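Local coordinates for protein iron aquisition yersiniabactin synthesis enzyme, YbtT (Escherichia coli, PDB 6BA9) that hydrolyses thioesters with low specificity as a type II thioesterase, maintaining production of the metallophore yersiniabactin, at residues 127-132 / 167-172; 69-74 / 104-109; 95-100 / 207-212. The protein carries 1 engineered substitution. All blocks are in the same frame, centred on the assembly; numbering follows the deposited sequence.

The three contacts run from the buried body of this alpha/beta-hydrolase fold to its more open parts. Interaction 3 is fully buried and wholly aromatic, packing the middle of helix 91-105 against the chain that leads to strand 216-222. Interaction 2 uses the C-terminal end of that helix, where R106 just beyond it reaches helix 63-77 through polar bonds. T99 of interaction 3 packs on helix 63-77 too, L70 CD2 being 3.6 Å from T99 OG1. Interaction 1 stands apart, its centre about 20 Å from that of interaction 3, in the helical insertion between strands 112-116 and 190-195, and mixes one apolar contact with a partly exposed polar edge.

Interaction 1 (127-132 / 167-172); sequences RQLSHR and ADFYAT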
loop_
_atom_site.group_PDB
_atom_site.type_symbol
_atom_site.label_atom_id
_atom_site.label_comp_id
_atom_site.label_asym_id
_atom_site.label_seq_id
_atom_site.Cartn_x
_atom_site.Cartn_y
_atom_site.Cartn_z
ATOM N N ARG A 127 -4.440 6.859 15.086
ATOM C CA ARG A 127 -4.632 5.619 15.825
ATOM C C ARG A 127 -3.318 4.856 15.861
ATOM O O ARG A 127 -2.672 4.687 14.824
ATOM C CB ARG A 127 -5.698 4.759 15.150
ATOM C CG ARG A 127 -6.141 3.558 15.983
ATOM C CD ARG A 127 -6.833 2.512 15.161
ATOM N NE ARG A 127 -8.063 2.972 14.507
ATOM C CZ ARG A 127 -9.265 2.941 15.061
ATOM N NH1 ARG A 127 -9.419 2.538 16.321
ATOM N NH2 ARG A 127 -10.320 3.330 14.350
ATOM N N GLN A 128 -2.933 4.411 17.054
ATOM C CA GLN A 128 -1.680 3.703 17.271
ATOM C C GLN A 128 -1.964 2.436 18.064
ATOM O O GLN A 128 -2.692 2.479 19.063
ATOM C CB GLN A 128 -0.725 4.596 18.058
ATOM C CG GLN A 128 -0.305 5.836 17.335
ATOM C CD GLN A 128 0.735 5.556 16.303
ATOM O OE1 GLN A 128 1.717 4.847 16.568
ATOM N NE2 GLN A 128 0.546 6.107 15.111
ATOM N N LEU A 129 -1.394 1.312 17.617
ATOM C CA LEU A 129 -1.643 -0.009 18.188
ATOM C C LEU A 129 -0.455 -0.655 18.889
ATOM O O LEU A 129 -0.665 -1.498 19.759
ATOM C CB LEU A 129 -2.078 -0.986 17.090
ATOM C CG LEU A 129 -3.545 -0.933 16.649
ATOM C CD1 LEU A 129 -3.832 0.346 15.894
ATOM C CD2 LEU A 129 -3.906 -2.125 15.801
ATOM N N SER A 130 0.783 -0.333 18.492
ATOM C CA SER A 130 1.917 -1.191 18.845
ATOM C C SER A 130 2.200 -1.224 20.336
ATOM O O SER A 130 2.819 -2.178 20.817
ATOM C CB SER A 130 3.193 -0.712 18.154
ATOM O OG SER A 130 3.157 -0.968 16.788
ATOM N N HIS A 131 1.824 -0.188 21.068
ATOM C CA HIS A 131 2.094 -0.115 22.492
ATOM C C HIS A 131 1.042 -0.815 23.332
ATOM O O HIS A 131 1.119 -0.772 24.566
ATOM C CB HIS A 131 2.168 1.351 22.922
ATOM C CG HIS A 131 0.889 2.097 22.702
ATOM N ND1 HIS A 131 0.417 2.393 21.441
ATOM C CD2 HIS A 131 -0.020 2.595 23.574
ATOM C CE1 HIS A 131 -0.727 3.045 21.547
ATOM N NE2 HIS A 131 -1.017 3.179 22.830
ATOM N N ARG A 132 0.045 -1.440 22.714
ATOM C CA ARG A 132 -1.092 -1.991 23.425
ATOM C C ARG A 132 -0.930 -3.488 23.681
ATOM O O ARG A 132 -0.285 -4.213 22.910
ATOM C CB ARG A 132 -2.389 -1.764 22.639
ATOM C CG ARG A 132 -2.611 -0.330 22.275
ATOM C CD ARG A 132 -3.962 -0.147 21.592
ATOM N NE ARG A 132 -4.098 1.215 21.093
ATOM C CZ ARG A 132 -4.727 2.200 21.725
ATOM N NH1 ARG A 132 -5.313 1.995 22.902
ATOM N NH2 ARG A 132 -4.756 3.406 21.171
ATOM N N ALA A 167 3.960 -7.358 13.830
ATOM C CA ALA A 167 5.107 -7.006 12.995
ATOM C C ALA A 167 4.733 -5.915 11.995
ATOM O O ALA A 167 5.437 -4.909 11.854
ATOM C CB ALA A 167 5.634 -8.246 12.275
ATOM N N ASP A 168 3.605 -6.094 11.309
ATOM C CA ASP A 168 3.172 -5.118 10.315
ATOM C C ASP A 168 2.916 -3.760 10.976
ATOM O O ASP A 168 3.353 -2.714 10.478
ATOM C CB ASP A 168 1.873 -5.558 9.622
ATOM C CG ASP A 168 2.023 -6.756 8.688
ATOM O OD1 ASP A 168 3.118 -7.316 8.501
ATOM O OD2 ASP A 168 0.959 -7.156 8.148
ATOM N N PHE A 169 2.163 -3.755 12.086
ATOM C CA PHE A 169 1.828 -2.495 12.740
ATOM C C PHE A 169 3.055 -1.829 13.362
ATOM O O PHE A 169 3.162 -0.592 13.352
ATOM C CB PHE A 169 0.670 -2.687 13.719
ATOM C CG PHE A 169 -0.678 -2.601 13.060
ATOM C CD1 PHE A 169 -1.294 -1.379 12.924
ATOM C CD2 PHE A 169 -1.317 -3.724 12.584
ATOM C CE1 PHE A 169 -2.529 -1.290 12.305
ATOM C CE2 PHE A 169 -2.561 -3.612 11.963
ATOM C CZ PHE A 169 -3.138 -2.411 11.847
ATOM N N TYR A 170 3.994 -2.618 13.876
ATOM C CA TYR A 170 5.244 -2.030 14.351
ATOM C C TYR A 170 5.997 -1.364 13.200
ATOM O O TYR A 170 6.474 -0.228 13.331
ATOM C CB TYR A 170 6.126 -3.051 15.075
ATOM C CG TYR A 170 7.425 -2.398 15.528
ATOM C CD1 TYR A 170 8.545 -2.357 14.696
ATOM C CD2 TYR A 170 7.501 -1.757 16.747
ATOM C CE1 TYR A 170 9.687 -1.713 15.080
ATOM C CE2 TYR A 170 8.659 -1.122 17.148
ATOM C CZ TYR A 170 9.733 -1.093 16.315
ATOM O OH TYR A 170 10.896 -0.450 16.697
ATOM N N ALA A 171 6.071 -2.029 12.050
ATOM C CA ALA A 171 6.746 -1.428 10.900
ATOM C C ALA A 171 6.104 -0.107 10.530
ATOM O O ALA A 171 6.787 0.892 10.292
ATOM C CB ALA A 171 6.691 -2.381 9.712
ATOM N N THR A 172 4.776 -0.097 10.411
ATOM C CA THR A 172 4.122 1.081 9.882
ATOM C C THR A 172 4.118 2.230 10.885
ATOM O O THR A 172 4.154 3.390 10.472
ATOM C CB THR A 172 2.707 0.721 9.382
ATOM O OG1 THR A 172 2.196 1.786 8.576
ATOM C CG2 THR A 172 1.729 0.515 10.505
#
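L129 and F169 supply the apolar half of this contact, a CH-pi interaction. The leucine's CD2 methyl sits over one face of the phenylalanine ring, 3.9 Å from the F169 ring centroid and only 13° off the ring normal. Its sister methyl CD1 is more peripheral, reaching F169 CE1 at 4.2 Å. With CG placed beside the backbone N (chi1 -81°), L129 turns its branched end to the helix, and a branched aliphatic tip suits the place because one methyl can cover the ring while other atoms meet F137 and E140 of helix 134-144. The same helix offers L141 to F169, so both residues belong to a wider apolar seam.

S130 brings a hydroxyl to the helix without bonding to the segment it touches. Its OG lies 3.4 Å from Y170 CA and 3.5 Å from F169 O, packing on the helix backbone, while its hydrogen bond goes to E173 OE1, further along the helix. The other carboxylate oxygen of E173 accepts from L129 N. A single glutamate therefore ties two successive loop residues to the helix, and serine fits here because its short hydroxyl can touch the backbone and still meet that carboxylate.

Bonds within 127-132 keep the loop in shape. R132 N donates to L129 O at 3.0 Å, closing a type I turn. The extended R132 side chain runs back past the turn, and NE (2.8 Å) and NH2 (3.1 Å) both grip Q128 O side-on, with the oxygen close to the guanidinium plane.

A turn held against a helix in the insertion that follows strand 112-116 is consistent with the helical lid region of type II thioesterases of the alpha/beta-hydrolase fold.

Interaction 2 (69-74 / 104-109); sequences LLANEL and EQRGLA
R106 buries the most surface here, and it does so by reaching across to N72 with an extended chain from CG to NE. Its two terminal nitrogens close end-on around a single acceptor: NH1 lies 2.9 Å and NH2 3.0 Å from N72 OD1. Sharing one oxygen leaves both bonds bent, about 135° at the NH1 hydrogen, and the amide and guanidinium planes are 30° apart. NH1 also forms a salt bridge with E75, so the positive group is held by a neutral carbonyl and a carboxylate on the same helix.

N72 suits its exposed place because a short neutral amide tolerates solvent and offers one oxygen to two N-H groups. Its CB points away, but OD1 comes back to R106. A71 makes room: its CB comes 3.7 Å from R106 NH1, and a methyl is small enough to let the guanidinium lie close while also packing on T99 and L102.

G107 follows with positive phi (83°), where a CB would jam against R106 O, so glycine is the natural residue. The contact thus clasps helix 63-77 to the Schellman motif that ends helix 91-105.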
loop_
_atom_site.group_PDB
_atom_site.type_symbol
_atom_site.label_atom_id
_atom_site.label_comp_id
_atom_site.label_asym_id
_atom_site.label_seq_id
_atom_site.Cartn_x
_atom_site.Cartn_y
_atom_site.Cartn_z
ATOM N N LEU A 69 13.500 -4.958 -0.645
ATOM C CA LEU A 69 13.192 -6.239 -1.271
ATOM C C LEU A 69 12.349 -6.038 -2.523
ATOM O O LEU A 69 12.608 -6.634 -3.573
ATOM C CB LEU A 69 12.472 -7.152 -0.280
ATOM C CG LEU A 69 13.275 -7.698 0.892
ATOM C CD1 LEU A 69 12.323 -8.429 1.821
ATOM C CD2 LEU A 69 14.386 -8.655 0.425
ATOM N N LEU A 70 11.331 -5.199 -2.435
ATOM C CA LEU A 70 10.440 -4.991 -3.566
ATOM C C LEU A 70 11.151 -4.285 -4.709
ATOM O O LEU A 70 10.994 -4.675 -5.865
ATOM C CB LEU A 70 9.183 -4.243 -3.121
ATOM C CG LEU A 70 8.162 -3.985 -4.234
ATOM C CD1 LEU A 70 7.637 -5.289 -4.862
ATOM C CD2 LEU A 70 6.991 -3.148 -3.692
ATOM N N ALA A 71 11.934 -3.247 -4.415
ATOM C CA ALA A 71 12.612 -2.534 -5.493
ATOM C C ALA A 71 13.584 -3.450 -6.222
ATOM O O ALA A 71 13.677 -3.420 -7.458
ATOM C CB ALA A 71 13.347 -1.324 -4.923
ATOM N N ASN A 72 14.309 -4.281 -5.475
ATOM C CA ASN A 72 15.223 -5.218 -6.129
ATOM C C ASN A 72 14.468 -6.192 -7.005
ATOM O O ASN A 72 14.874 -6.454 -8.142
ATOM C CB ASN A 72 16.056 -5.976 -5.100
ATOM C CG ASN A 72 17.028 -5.075 -4.358
ATOM O OD1 ASN A 72 17.140 -3.888 -4.652
ATOM N ND2 ASN A 72 17.685 -5.622 -3.367
ATOM N N GLU A 73 13.343 -6.712 -6.515
ATOM C CA GLU A 73 12.560 -7.643 -7.313
ATOM C C GLU A 73 12.049 -6.989 -8.588
ATOM O O GLU A 73 12.118 -7.587 -9.670
ATOM C CB GLU A 73 11.394 -8.178 -6.482
ATOM C CG GLU A 73 10.454 -9.082 -7.274
ATOM C CD GLU A 73 9.444 -9.771 -6.389
ATOM O OE1 GLU A 73 9.822 -10.200 -5.272
ATOM O OE2 GLU A 73 8.271 -9.867 -6.808
ATOM N N LEU A 74 11.535 -5.768 -8.489
ATOM C CA LEU A 74 11.006 -5.083 -9.661
ATOM C C LEU A 74 12.115 -4.732 -10.643
ATOM O O LEU A 74 11.929 -4.863 -11.851
ATOM C CB LEU A 74 10.195 -3.857 -9.242
ATOM C CG LEU A 74 8.941 -4.188 -8.429
ATOM C CD1 LEU A 74 8.252 -2.923 -8.042
ATOM C CD2 LEU A 74 7.990 -5.078 -9.185
ATOM N N GLU A 104 13.514 5.353 -8.598
ATOM C CA GLU A 104 13.819 6.651 -9.199
ATOM C C GLU A 104 15.305 6.960 -9.082
ATOM O O GLU A 104 15.933 7.390 -10.065
ATOM C CB GLU A 104 12.965 7.736 -8.519
ATOM C CG GLU A 104 13.047 9.099 -9.139
ATOM C CD GLU A 104 12.064 10.052 -8.476
ATOM O OE1 GLU A 104 10.886 9.666 -8.290
ATOM O OE2 GLU A 104 12.501 11.149 -8.115
ATOM N N GLN A 105 15.895 6.721 -7.900
ATOM C CA GLN A 105 17.316 6.969 -7.677
ATOM C C GLN A 105 18.177 6.114 -8.592
ATOM O O GLN A 105 19.266 6.534 -9.013
ATOM C CB GLN A 105 17.696 6.634 -6.240
ATOM C CG GLN A 105 17.158 7.549 -5.164
ATOM C CD GLN A 105 17.365 6.950 -3.780
ATOM O OE1 GLN A 105 17.875 5.831 -3.641
ATOM N NE2 GLN A 105 16.969 7.685 -2.752
ATOM N N ARG A 106 17.747 4.890 -8.861
ATOM C CA ARG A 106 18.506 3.994 -9.724
ATOM C C ARG A 106 18.358 4.321 -11.206
ATOM O O ARG A 106 18.949 3.617 -12.035
ATOM C CB ARG A 106 18.036 2.549 -9.478
ATOM C CG ARG A 106 18.423 2.004 -8.112
ATOM C CD ARG A 106 17.711 0.683 -7.790
ATOM N NE ARG A 106 17.874 0.346 -6.375
ATOM C CZ ARG A 106 17.394 -0.754 -5.799
ATOM N NH1 ARG A 106 16.714 -1.657 -6.502
ATOM N NH2 ARG A 106 17.588 -0.938 -4.506
ATOM N N GLY A 107 17.568 5.336 -11.569
ATOM C CA GLY A 107 17.368 5.688 -12.960
ATOM C C GLY A 107 16.325 4.869 -13.677
ATOM O O GLY A 107 16.342 4.796 -14.909
ATOM N N LEU A 108 15.389 4.264 -12.951
ATOM C CA LEU A 108 14.483 3.320 -13.582
ATOM C C LEU A 108 13.129 3.920 -13.928
ATOM O O LEU A 108 12.352 3.284 -14.656
ATOM C CB LEU A 108 14.383 2.048 -12.739
ATOM C CG LEU A 108 15.749 1.342 -12.770
ATOM C CD1 LEU A 108 15.764 0.185 -11.818
ATOM C CD2 LEU A 108 16.090 0.857 -14.182
ATOM N N ALA A 109 12.851 5.130 -13.456
ATOM C CA ALA A 109 11.776 5.950 -13.997
ATOM C C ALA A 109 10.433 5.237 -13.906
ATOM O O ALA A 109 9.815 4.960 -14.942
ATOM C CB ALA A 109 12.078 6.298 -15.461
#

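Interaction 3 (95-100 / 207-212); sequences VAFETC and DAWRQW
F97 reaches from helix 91-105 toward W209 and W212, its CG anti to the backbone N (chi1 172°). Beginning at the root, CB rests 3.8 Å from W209 CH2. CG makes the tightest approach, 3.5 Å from W209 CZ3, and both CD1 and CD2 stay 3.7 Å from that same carbon, so the indole corner stands over the ring face, displaced toward the CG end. Further out CE1 is 4.0 Å from W209 CZ3, and CE2 begins to pass from one tryptophan to the other. At CZ the nearer neighbour becomes W212, whose CE3 is 3.8 Å away, though W209 CZ3 is little further off than it is from CE2.

The two indoles are met differently. W209 gives its edge to the face of F97, a T-shaped pair with six-membered-ring centroids 5.0 Å apart and the F97 and W209 planes at 75°. W212 makes an oblique contact with F97, planes at 84°. Three residues apart, both reach one phenylalanine, which offers a face to W209 and its CZ end to W212. I115 and L186 pack on F97 as well.

Tryptophan suits these positions because the carbon side of each indole enters the cluster while NE1 finds a polar partner elsewhere: W209 with C118 O, W212 with H122 ND1. The contact with F97 therefore relies on dispersion from both indoles and, for W209 alone, on the attraction of a C-H edge for a pi face, while the two buried indole nitrogens are satisfied outside it.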
loop_
_atom_site.group_PDB
_atom_site.type_symbol
_atom_site.label_atom_id
_atom_site.label_comp_id
_atom_site.label_asym_id
_atom_site.label_seq_id
_atom_site.Cartn_x
_atom_site.Cartn_y
_atom_site.Cartn_z
ATOM N N VAL A 95 5.395 1.724 1.857
ATOM C CA VAL A 95 6.280 0.838 1.110
ATOM C C VAL A 95 6.370 1.264 -0.349
ATOM O O VAL A 95 7.462 1.287 -0.930
ATOM C CB VAL A 95 5.864 -0.636 1.252
ATOM C CG1 VAL A 95 6.791 -1.515 0.425
ATOM C CG2 VAL A 95 5.906 -1.077 2.716
ATOM N N ALA A 96 5.238 1.611 -0.962
ATOM C CA ALA A 96 5.234 2.035 -2.357
ATOM C C ALA A 96 6.079 3.286 -2.539
ATOM O O ALA A 96 6.856 3.375 -3.495
ATOM C CB ALA A 96 3.800 2.297 -2.821
ATOM N N PHE A 97 5.946 4.253 -1.632
ATOM C CA PHE A 97 6.757 5.463 -1.679
ATOM C C PHE A 97 8.244 5.145 -1.584
ATOM O O PHE A 97 9.047 5.610 -2.411
ATOM C CB PHE A 97 6.327 6.381 -0.533
ATOM C CG PHE A 97 7.211 7.581 -0.339
ATOM C CD1 PHE A 97 7.291 8.563 -1.303
ATOM C CD2 PHE A 97 7.935 7.730 0.813
ATOM C CE1 PHE A 97 8.096 9.691 -1.094
ATOM C CE2 PHE A 97 8.731 8.845 1.023
ATOM C CZ PHE A 97 8.810 9.814 0.066
ATOM N N GLU A 98 8.641 4.344 -0.585
ATOM C CA GLU A 98 10.061 4.036 -0.410
ATOM C C GLU A 98 10.601 3.186 -1.557
ATOM O O GLU A 98 11.764 3.341 -1.954
ATOM C CB GLU A 98 10.297 3.388 0.962
ATOM C CG GLU A 98 10.071 4.309 2.162
ATOM C CD GLU A 98 11.118 5.386 2.309
ATOM O OE1 GLU A 98 12.209 5.267 1.696
ATOM O OE2 GLU A 98 10.830 6.365 3.029
ATOM N N THR A 99 9.771 2.315 -2.124
ATOM C CA THR A 99 10.160 1.563 -3.313
ATOM C C THR A 99 10.372 2.494 -4.493
ATOM O O THR A 99 11.365 2.374 -5.230
ATOM C CB THR A 99 9.085 0.520 -3.634
ATOM O OG1 THR A 99 8.937 -0.382 -2.529
ATOM C CG2 THR A 99 9.456 -0.305 -4.864
ATOM N N CYS A 100 9.455 3.437 -4.675
ATOM C CA CYS A 100 9.565 4.396 -5.759
ATOM C C CYS A 100 10.817 5.234 -5.603
ATOM O O CYS A 100 11.500 5.523 -6.597
ATOM C CB CYS A 100 8.311 5.275 -5.787
ATOM S SG CYS A 100 8.111 6.237 -7.318
ATOM N N ASP A 207 -3.063 14.980 2.556
ATOM C CA ASP A 207 -2.605 16.162 1.838
ATOM C C ASP A 207 -1.161 16.511 2.177
ATOM O O ASP A 207 -0.445 17.081 1.339
ATOM C CB ASP A 207 -3.521 17.340 2.195
ATOM C CG ASP A 207 -3.203 18.582 1.395
ATOM O OD1 ASP A 207 -3.306 18.547 0.160
ATOM O OD2 ASP A 207 -2.847 19.594 2.038
ATOM N N ALA A 208 -0.728 16.212 3.404
ATOM C CA ALA A 208 0.635 16.488 3.842
ATOM C C ALA A 208 1.690 15.756 3.026
ATOM O O ALA A 208 2.885 16.102 3.102
ATOM C CB ALA A 208 0.751 16.146 5.316
ATOM N N TRP A 209 1.293 14.770 2.227
ATOM C CA TRP A 209 2.260 14.139 1.336
ATOM C C TRP A 209 2.831 15.107 0.309
ATOM O O TRP A 209 3.879 14.824 -0.285
ATOM C CB TRP A 209 1.623 12.965 0.611
ATOM C CG TRP A 209 1.612 11.648 1.372
ATOM C CD1 TRP A 209 0.598 11.144 2.118
ATOM C CD2 TRP A 209 2.655 10.673 1.407
ATOM N NE1 TRP A 209 0.942 9.918 2.633
ATOM C CE2 TRP A 209 2.205 9.604 2.204
ATOM C CE3 TRP A 209 3.928 10.610 0.851
ATOM C CZ2 TRP A 209 2.989 8.478 2.455
ATOM C CZ3 TRP A 209 4.702 9.491 1.101
ATOM C CH2 TRP A 209 4.224 8.444 1.892
ATOM N N ARG A 210 2.171 16.241 0.077
ATOM C CA ARG A 210 2.698 17.191 -0.889
ATOM C C ARG A 210 4.050 17.741 -0.463
ATOM O O ARG A 210 4.769 18.276 -1.311
ATOM C CB ARG A 210 1.686 18.314 -1.145
ATOM C CG ARG A 210 0.406 17.835 -1.842
ATOM C CD ARG A 210 -0.558 18.978 -2.205
ATOM N NE ARG A 210 -1.019 19.662 -1.006
ATOM C CZ ARG A 210 -0.537 20.811 -0.538
ATOM N NH1 ARG A 210 0.416 21.444 -1.200
ATOM N NH2 ARG A 210 -1.022 21.301 0.593
ATOM N N GLN A 211 4.436 17.582 0.800
ATOM C CA GLN A 211 5.765 17.989 1.242
ATOM C C GLN A 211 6.856 17.130 0.623
ATOM O O GLN A 211 8.019 17.555 0.565
ATOM C CB GLN A 211 5.880 17.888 2.765
ATOM C CG GLN A 211 4.930 18.777 3.571
ATOM C CD GLN A 211 5.373 20.207 3.586
ATOM O OE1 GLN A 211 6.550 20.498 3.392
ATOM N NE2 GLN A 211 4.438 21.109 3.818
ATOM N N TRP A 212 6.504 15.935 0.141
ATOM C CA TRP A 212 7.463 14.912 -0.269
ATOM C C TRP A 212 7.488 14.664 -1.774
ATOM O O TRP A 212 8.301 13.857 -2.249
ATOM C CB TRP A 212 7.100 13.597 0.448
ATOM C CG TRP A 212 7.232 13.658 1.914
ATOM C CD1 TRP A 212 6.315 14.122 2.810
ATOM C CD2 TRP A 212 8.368 13.255 2.683
ATOM N NE1 TRP A 212 6.809 14.020 4.089
ATOM C CE2 TRP A 212 8.074 13.500 4.033
ATOM C CE3 TRP A 212 9.614 12.712 2.351
ATOM C CZ2 TRP A 212 8.965 13.205 5.050
ATOM C CZ3 TRP A 212 10.492 12.427 3.362
ATOM C CH2 TRP A 212 10.169 12.673 4.697
#